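Local coordinates for serpin-12 (Manduca sexta, PDB 6CJ7), which is a serpin that controls the prophenoloxidase activation system in larval hemolymph, probably by trapping serine proteases through its reactive-centre loop, at residues 90-95 with 170-175; 274-279 with 323-328. All blocks are in the same frame, centred on the assembly; numbering follows the deposited sequence.

Contact 1: 90-95 with 170-175; sequences RNILKT and AVYFKG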
ATOM      1  N   ARG A  90     -14.081  13.016  -6.374  1.00 25.64           N
ATOM      2  CA  ARG A  90     -13.867  13.274  -4.959  1.00 30.79           C
ATOM      3  C   ARG A  90     -13.107  12.158  -4.249  1.00 26.39           C
ATOM      4  O   ARG A  90     -12.894  12.258  -3.030  1.00 29.47           O
ATOM      5  CB  ARG A  90     -15.215  13.516  -4.278  1.00 26.99           C
ATOM      6  CG  ARG A  90     -15.803  14.913  -4.574  1.00 32.57           C
ATOM      7  CD  ARG A  90     -17.232  15.064  -4.131  1.00 34.72           C
ATOM      8  NE  ARG A  90     -18.143  14.238  -4.915  1.00 33.40           N
ATOM      9  CZ  ARG A  90     -19.461  14.232  -4.782  1.00 41.21           C
ATOM     10  NH1 ARG A  90     -20.034  15.010  -3.879  1.00 45.92           N
ATOM     11  NH2 ARG A  90     -20.204  13.442  -5.551  1.00 43.41           N
ATOM     12  N   ASN A  91     -12.707  11.095  -4.948  1.00 22.97           N
ATOM     13  CA  ASN A  91     -11.811  10.113  -4.358  1.00 21.60           C
ATOM     14  C   ASN A  91     -10.425  10.730  -4.261  1.00 27.38           C
ATOM     15  O   ASN A  91      -9.877  11.191  -5.266  1.00 33.47           O
ATOM     16  CB  ASN A  91     -11.759   8.831  -5.192  1.00 21.14           C
ATOM     17  CG  ASN A  91     -13.101   8.135  -5.283  1.00 22.26           C
ATOM     18  OD1 ASN A  91     -13.803   8.010  -4.279  1.00 21.95           O
ATOM     19  ND2 ASN A  91     -13.473   7.687  -6.486  1.00 21.66           N
ATOM     20  N   ILE A  92      -9.854  10.751  -3.063  1.00 22.88           N
ATOM     21  CA  ILE A  92      -8.540  11.350  -2.862  1.00 20.74           C
ATOM     22  C   ILE A  92      -7.508  10.234  -2.758  1.00 23.58           C
ATOM     23  O   ILE A  92      -7.475   9.496  -1.770  1.00 21.95           O
ATOM     24  CB  ILE A  92      -8.514  12.246  -1.619  1.00 28.16           C
ATOM     25  CG1 ILE A  92      -9.516  13.389  -1.772  1.00 27.79           C
ATOM     26  CG2 ILE A  92      -7.093  12.777  -1.386  1.00 28.53           C
ATOM     27  CD1 ILE A  92      -9.577  14.306  -0.581  1.00 40.06           C
ATOM     28  N   LEU A  93      -6.652  10.110  -3.770  1.00 20.28           N
ATOM     29  CA  LEU A  93      -5.497   9.225  -3.712  1.00 22.46           C
ATOM     30  C   LEU A  93      -4.265  10.091  -3.914  1.00 23.20           C
ATOM     31  O   LEU A  93      -4.119  10.721  -4.969  1.00 24.70           O
ATOM     32  CB  LEU A  93      -5.576   8.115  -4.764  1.00 21.62           C
ATOM     33  CG  LEU A  93      -4.373   7.170  -4.882  1.00 20.08           C
ATOM     34  CD1 LEU A  93      -4.257   6.294  -3.636  1.00 21.55           C
ATOM     35  CD2 LEU A  93      -4.501   6.298  -6.125  1.00 23.15           C
ATOM     36  N   LYS A  94      -3.400  10.144  -2.898  1.00 19.81           N
ATOM     37  CA  LYS A  94      -2.205  10.976  -2.925  1.00 22.19           C
ATOM     38  C   LYS A  94      -0.991  10.079  -2.773  1.00 18.80           C
ATOM     39  O   LYS A  94      -0.908   9.298  -1.822  1.00 22.18           O
ATOM     40  CB  LYS A  94      -2.219  12.032  -1.815  1.00 23.22           C
ATOM     41  CG  LYS A  94      -3.311  13.073  -1.924  1.00 28.50           C
ATOM     42  CD  LYS A  94      -3.066  13.991  -3.103  1.00 36.56           C
ATOM     43  CE  LYS A  94      -4.056  15.139  -3.131  1.00 46.81           C
ATOM     44  NZ  LYS A  94      -3.740  16.091  -4.235  1.00 51.58           N
ATOM     45  N   THR A  95      -0.057  10.178  -3.716  1.00 19.52           N
ATOM     46  CA  THR A  95       1.159   9.385  -3.649  1.00 23.48           C
ATOM     47  C   THR A  95       2.356  10.316  -3.552  1.00 26.37           C
ATOM     48  O   THR A  95       2.347  11.431  -4.087  1.00 28.78           O
ATOM     49  CB  THR A  95       1.316   8.458  -4.856  1.00 25.95           C
ATOM     50  OG1 THR A  95       1.296   9.234  -6.059  1.00 26.80           O
ATOM     51  CG2 THR A  95       0.193   7.431  -4.893  1.00 26.29           C
ATOM     52  N   ALA A 170       5.121   6.799  -0.289  1.00 18.38           N
ATOM     53  CA  ALA A 170       4.032   7.009   0.661  1.00 17.73           C
ATOM     54  C   ALA A 170       2.720   7.094  -0.097  1.00 21.21           C
ATOM     55  O   ALA A 170       2.680   7.508  -1.260  1.00 20.93           O
ATOM     56  CB  ALA A 170       4.276   8.281   1.466  1.00 21.38           C
ATOM     57  N   VAL A 171       1.633   6.690   0.557  1.00 19.07           N
ATOM     58  CA  VAL A 171       0.325   6.760  -0.103  1.00 18.23           C
ATOM     59  C   VAL A 171      -0.755   7.024   0.937  1.00 18.57           C
ATOM     60  O   VAL A 171      -0.723   6.478   2.047  1.00 18.52           O
ATOM     61  CB  VAL A 171       0.035   5.484  -0.921  1.00 21.98           C
ATOM     62  CG1 VAL A 171      -0.064   4.271  -0.031  1.00 25.49           C
ATOM     63  CG2 VAL A 171      -1.246   5.664  -1.738  1.00 22.97           C
ATOM     64  N   TYR A 172      -1.698   7.893   0.570  1.00 17.78           N
ATOM     65  CA  TYR A 172      -2.865   8.230   1.391  1.00 16.23           C
ATOM     66  C   TYR A 172      -4.113   8.059   0.546  1.00 18.97           C
ATOM     67  O   TYR A 172      -4.160   8.543  -0.592  1.00 19.14           O
ATOM     68  CB  TYR A 172      -2.780   9.672   1.899  1.00 18.80           C
ATOM     69  CG  TYR A 172      -4.078  10.232   2.434  1.00 23.46           C
ATOM     70  CD1 TYR A 172      -4.625   9.749   3.610  1.00 25.01           C
ATOM     71  CD2 TYR A 172      -4.727  11.275   1.793  1.00 25.12           C
ATOM     72  CE1 TYR A 172      -5.812  10.271   4.121  1.00 27.64           C
ATOM     73  CE2 TYR A 172      -5.919  11.805   2.294  1.00 27.91           C
ATOM     74  CZ  TYR A 172      -6.444  11.298   3.460  1.00 25.90           C
ATOM     75  OH  TYR A 172      -7.613  11.820   3.976  1.00 28.94           O
ATOM     76  N   PHE A 173      -5.130   7.394   1.091  1.00 18.10           N
ATOM     77  CA  PHE A 173      -6.408   7.297   0.393  1.00 17.08           C
ATOM     78  C   PHE A 173      -7.559   7.625   1.323  1.00 17.38           C
ATOM     79  O   PHE A 173      -7.641   7.088   2.430  1.00 18.81           O
ATOM     80  CB  PHE A 173      -6.648   5.903  -0.206  1.00 16.64           C
ATOM     81  CG  PHE A 173      -7.924   5.810  -1.012  1.00 15.81           C
ATOM     82  CD1 PHE A 173      -9.100   5.333  -0.442  1.00 18.17           C
ATOM     83  CD2 PHE A 173      -7.948   6.217  -2.333  1.00 18.17           C
ATOM     84  CE1 PHE A 173     -10.274   5.257  -1.169  1.00 18.61           C
ATOM     85  CE2 PHE A 173      -9.117   6.146  -3.073  1.00 18.29           C
ATOM     86  CZ  PHE A 173     -10.289   5.660  -2.498  1.00 19.55           C
ATOM     87  N   LYS A 174      -8.459   8.490   0.858  1.00 17.89           N
ATOM     88  CA  LYS A 174      -9.770   8.672   1.472  1.00 17.81           C
ATOM     89  C   LYS A 174     -10.745   8.881   0.328  1.00 21.95           C
ATOM     90  O   LYS A 174     -10.624   9.864  -0.407  1.00 24.93           O
ATOM     91  CB  LYS A 174      -9.789   9.865   2.431  1.00 20.42           C
ATOM     92  CG  LYS A 174     -10.970   9.854   3.436  1.00 25.99           C
ATOM     93  CD  LYS A 174     -12.261  10.306   2.824  1.00 39.83           C
ATOM     94  CE  LYS A 174     -13.423  10.074   3.780  1.00 41.37           C
ATOM     95  NZ  LYS A 174     -14.710  10.252   3.069  1.00 37.13           N
ATOM     96  N   GLY A 175     -11.697   7.962   0.163  1.00 19.74           N
ATOM     97  CA  GLY A 175     -12.598   7.992  -0.965  1.00 20.46           C
ATOM     98  C   GLY A 175     -14.004   8.392  -0.552  1.00 20.40           C
ATOM     99  O   GLY A 175     -14.322   8.567   0.622  1.00 23.89           O
TER
HETATM  100  O   HOH W   1     -12.750  11.879  -0.305  1.00 30.83           O
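L93 and F173 meet as an antiparallel non-hydrogen-bonded pair. L93 CB lies in the plane of the F173 ring, at its edge, 3.9 Å from CD2 of F173. F173 has its CG anti to the backbone N (chi1 -176°), which lays the ring along the strand toward G175 and N91, with its CD2 edge facing L93 CB. L93 then sends CD1 to CG2 of V171, 3.6 Å away. T95 adds its CG2, 3.9 Å from that same V171 CG2, so two residues touch this methyl group. This is the tightly packed face of the contact. F227 and Y232 continue it, each edge-to-face with the F173 ring.

The face with I92, K94, Y172 and K174 is looser. Here I92 CG2 rests near CE2 of Y172 at 4.0 Å. K94 CG lies at the edge of the Y172 ring, and its amine runs away from the partner strand. At the R90 end, a water donates to R90 O and K174 O. The exposed R90 side chain leads outward to a salt bridge with E228.

Between the two faces, four backbone bonds join the pairs I92–K174 and K94–Y172. The straightest is K94 N to Y172 O, 2.9 Å long with 173° at the hydrogen. Just beyond the I92–K174 pair, N91 is held by outside partners: its OD1 accepts from L176 N and its ND2 bonds to E231. OD1 also lies 3.5 Å from CA of G175; a CB on G175 would run into the F173 ring and press on N91 OD1.

In the serpin fold these are neighbouring strands of sheet A. Strand 92-102 has strand 123-126 on one flank, and strand 165-174 pairs parallel with strand 317-326 on the other. L93 and N91 also touch Y232 of strand 232-239.

Contact 2: 274-279 with 323-328; sequences KFSIKA and VLTIDE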
ATOM      1  N   LYS A 274     -16.081   2.014  11.101  1.00 26.19           N
ATOM      2  CA  LYS A 274     -15.219   3.107  10.679  1.00 24.00           C
ATOM      3  C   LYS A 274     -13.808   2.869  11.180  1.00 23.40           C
ATOM      4  O   LYS A 274     -13.612   2.445  12.325  1.00 28.35           O
ATOM      5  CB  LYS A 274     -15.699   4.452  11.256  1.00 36.51           C
ATOM      6  CG  LYS A 274     -16.950   5.012  10.671  1.00 45.03           C
ATOM      7  CD  LYS A 274     -16.860   6.529  10.594  1.00 48.89           C
ATOM      8  CE  LYS A 274     -17.281   7.200  11.881  1.00 49.78           C
ATOM      9  NZ  LYS A 274     -17.383   8.676  11.691  1.00 50.52           N
ATOM     10  N   PHE A 275     -12.815   3.175  10.343  1.00 22.67           N
ATOM     11  CA  PHE A 275     -11.438   3.107  10.815  1.00 24.47           C
ATOM     12  C   PHE A 275     -10.567   4.069  10.024  1.00 22.34           C
ATOM     13  O   PHE A 275     -10.903   4.485   8.913  1.00 22.23           O
ATOM     14  CB  PHE A 275     -10.881   1.676  10.744  1.00 26.03           C
ATOM     15  CG  PHE A 275     -10.768   1.120   9.357  1.00 24.04           C
ATOM     16  CD1 PHE A 275      -9.651   1.376   8.565  1.00 24.50           C
ATOM     17  CD2 PHE A 275     -11.765   0.308   8.845  1.00 25.10           C
ATOM     18  CE1 PHE A 275      -9.552   0.854   7.280  1.00 27.06           C
ATOM     19  CE2 PHE A 275     -11.668  -0.227   7.579  1.00 22.43           C
ATOM     20  CZ  PHE A 275     -10.568   0.047   6.781  1.00 24.93           C
ATOM     21  N   SER A 276      -9.446   4.425  10.632  1.00 24.03           N
ATOM     22  CA  SER A 276      -8.366   5.118   9.941  1.00 21.72           C
ATOM     23  C   SER A 276      -7.071   4.476  10.406  1.00 24.30           C
ATOM     24  O   SER A 276      -6.796   4.457  11.610  1.00 30.24           O
ATOM     25  CB  SER A 276      -8.388   6.620  10.255  1.00 29.71           C
ATOM     26  OG  SER A 276      -7.373   7.304   9.541  1.00 37.65           O
ATOM     27  N   ILE A 277      -6.292   3.923   9.480  1.00 23.72           N
ATOM     28  CA  ILE A 277      -5.091   3.173   9.836  1.00 21.42           C
ATOM     29  C   ILE A 277      -3.889   3.815   9.153  1.00 19.59           C
ATOM     30  O   ILE A 277      -3.922   4.090   7.951  1.00 22.31           O
ATOM     31  CB  ILE A 277      -5.236   1.678   9.479  1.00 24.66           C
ATOM     32  CG1 ILE A 277      -4.000   0.901   9.936  1.00 31.54           C
ATOM     33  CG2 ILE A 277      -5.526   1.451   7.999  1.00 32.11           C
ATOM     34  CD1 ILE A 277      -4.173  -0.592   9.843  1.00 38.90           C
ATOM     35  N   LYS A 278      -2.846   4.087   9.936  1.00 24.40           N
ATOM     36  CA  LYS A 278      -1.606   4.659   9.425  1.00 21.69           C
ATOM     37  C   LYS A 278      -0.464   3.734   9.790  1.00 23.40           C
ATOM     38  O   LYS A 278      -0.359   3.300  10.943  1.00 26.02           O
ATOM     39  CB  LYS A 278      -1.347   6.049  10.016  1.00 26.44           C
ATOM     40  CG  LYS A 278      -0.003   6.641   9.616  1.00 46.03           C
ATOM     41  CD  LYS A 278       0.426   7.758  10.551  1.00 55.70           C
ATOM     42  CE  LYS A 278       1.207   8.817   9.794  1.00 56.54           C
ATOM     43  NZ  LYS A 278       2.097   8.196   8.777  1.00 57.25           N
ATOM     44  N   ALA A 279       0.401   3.451   8.824  1.00 22.82           N
ATOM     45  CA  ALA A 279       1.577   2.635   9.080  1.00 28.22           C
ATOM     46  C   ALA A 279       2.790   3.324   8.486  1.00 22.96           C
ATOM     47  O   ALA A 279       2.752   3.759   7.335  1.00 25.93           O
ATOM     48  CB  ALA A 279       1.424   1.233   8.491  1.00 31.05           C
ATOM     49  N   VAL A 323      -1.625   5.334   4.551  1.00 16.84           N
ATOM     50  CA  VAL A 323      -2.737   5.820   5.371  1.00 17.45           C
ATOM     51  C   VAL A 323      -4.032   5.559   4.614  1.00 17.25           C
ATOM     52  O   VAL A 323      -4.180   5.993   3.468  1.00 17.73           O
ATOM     53  CB  VAL A 323      -2.619   7.323   5.699  1.00 17.25           C
ATOM     54  CG1 VAL A 323      -3.857   7.788   6.473  1.00 20.65           C
ATOM     55  CG2 VAL A 323      -1.355   7.623   6.504  1.00 22.36           C
ATOM     56  N   LEU A 324      -4.981   4.878   5.261  1.00 17.82           N
ATOM     57  CA  LEU A 324      -6.293   4.619   4.672  1.00 17.12           C
ATOM     58  C   LEU A 324      -7.351   5.004   5.692  1.00 17.71           C
ATOM     59  O   LEU A 324      -7.302   4.549   6.839  1.00 19.46           O
ATOM     60  CB  LEU A 324      -6.460   3.147   4.295  1.00 18.18           C
ATOM     61  CG  LEU A 324      -7.862   2.730   3.868  1.00 22.10           C
ATOM     62  CD1 LEU A 324      -8.188   3.377   2.520  1.00 22.20           C
ATOM     63  CD2 LEU A 324      -7.953   1.208   3.788  1.00 26.54           C
ATOM     64  N   THR A 325      -8.306   5.831   5.276  1.00 18.27           N
ATOM     65  CA  THR A 325      -9.380   6.293   6.149  1.00 16.33           C
ATOM     66  C   THR A 325     -10.702   6.003   5.467  1.00 19.05           C
ATOM     67  O   THR A 325     -10.858   6.294   4.279  1.00 20.36           O
ATOM     68  CB  THR A 325      -9.276   7.803   6.433  1.00 20.38           C
ATOM     69  OG1 THR A 325      -8.004   8.092   7.031  1.00 26.20           O
ATOM     70  CG2 THR A 325     -10.379   8.256   7.370  1.00 24.65           C
ATOM     71  N   ILE A 326     -11.669   5.468   6.219  1.00 18.22           N
ATOM     72  CA  ILE A 326     -13.024   5.352   5.694  1.00 19.77           C
ATOM     73  C   ILE A 326     -14.002   6.008   6.659  1.00 19.57           C
ATOM     74  O   ILE A 326     -13.782   6.036   7.874  1.00 25.00           O
ATOM     75  CB  ILE A 326     -13.440   3.884   5.410  1.00 21.10           C
ATOM     76  CG1 ILE A 326     -13.603   3.065   6.680  1.00 24.38           C
ATOM     77  CG2 ILE A 326     -12.453   3.203   4.449  1.00 22.71           C
ATOM     78  CD1 ILE A 326     -14.303   1.757   6.395  1.00 23.02           C
ATOM     79  N   ASP A 327     -15.084   6.549   6.104  1.00 19.92           N
ATOM     80  CA  ASP A 327     -16.191   7.062   6.917  1.00 23.03           C
ATOM     81  C   ASP A 327     -17.465   6.971   6.082  1.00 23.08           C
ATOM     82  O   ASP A 327     -17.499   6.276   5.064  1.00 23.59           O
ATOM     83  CB  ASP A 327     -15.888   8.478   7.455  1.00 27.20           C
ATOM     84  CG  ASP A 327     -15.766   9.542   6.373  1.00 28.95           C
ATOM     85  OD1 ASP A 327     -16.246   9.354   5.235  1.00 30.69           O
ATOM     86  OD2 ASP A 327     -15.185  10.606   6.684  1.00 33.80           O
ATOM     87  N   GLU A 328     -18.519   7.672   6.512  1.00 23.66           N
ATOM     88  CA  GLU A 328     -19.840   7.476   5.915  1.00 21.74           C
ATOM     89  C   GLU A 328     -20.021   8.147   4.560  1.00 22.10           C
ATOM     90  O   GLU A 328     -20.997   7.845   3.867  1.00 26.35           O
ATOM     91  CB  GLU A 328     -20.937   8.009   6.838  1.00 25.27           C
ATOM     92  CG  GLU A 328     -21.125   7.278   8.167  1.00 27.14           C
ATOM     93  CD  GLU A 328     -20.267   7.845   9.296  1.00 30.95           C
ATOM     94  OE1 GLU A 328     -20.600   7.555  10.466  1.00 30.94           O
ATOM     95  OE2 GLU A 328     -19.264   8.537   9.056  1.00 29.43           O
TER
HETATM   96  O   HOH W   2     -20.550   9.162  12.840  1.00 45.99           O
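S276 OG and T325 OG1 lie 2.7 Å apart, a hydrogen bond in which either hydroxyl could be the donor. With chi1 at -178°, S276 OG stands opposite the backbone N, facing T325. On the same face, CG of K278 packs on CG2 of V323 at 3.5 Å, while K278 NZ forms a salt bridge with D280. The other face is apolar. CG1 of I326 sits over one face of the F275 ring, a CH-pi contact 4.1 Å from the centroid, and CD2 of L324 comes to the ring's edge. I277 and L324 exchange two backbone bonds, and I326 N gives a third, nearly straight, to F275 O. These antiparallel strands belong to serpin sheet A, at the end called the breach, where the chain leaves strand 317-326 toward the reactive-centre loop. There K274, bent twice, crosses E328 at about a right angle. Its NZ reaches the syn lone pair of E328 OE2 at 3.2 Å, in a salt bridge. E328 OE1 is held by T186 and by a water that also makes a weak bond to K274 NZ. A methionine in place of K274 would probably leave E328 OE2 without its charged mate and the carboxylate held through OE1.

Overall arrangement
Contacts 1 and 2 lie side by side in sheet A, their centres 11 Å apart. Strands 165-174 and 317-326 are parallel neighbours and form the seam between them. V171 O and V323 N lie 2.9 Å apart there, probably hydrogen-bonded. The K174 NZ to D327 OD1 salt bridge, 2.8 Å, joins the chain near the ends of the two strands. In serpins the cleaved reactive-centre loop inserts between these two strands. Their direct pairing is therefore consistent with the native, uninserted state. Residues 332-346, probably the greater part of that loop, are not modelled. Insertion would probably break the seam bonds, while the strand pairs of both contacts could stay together.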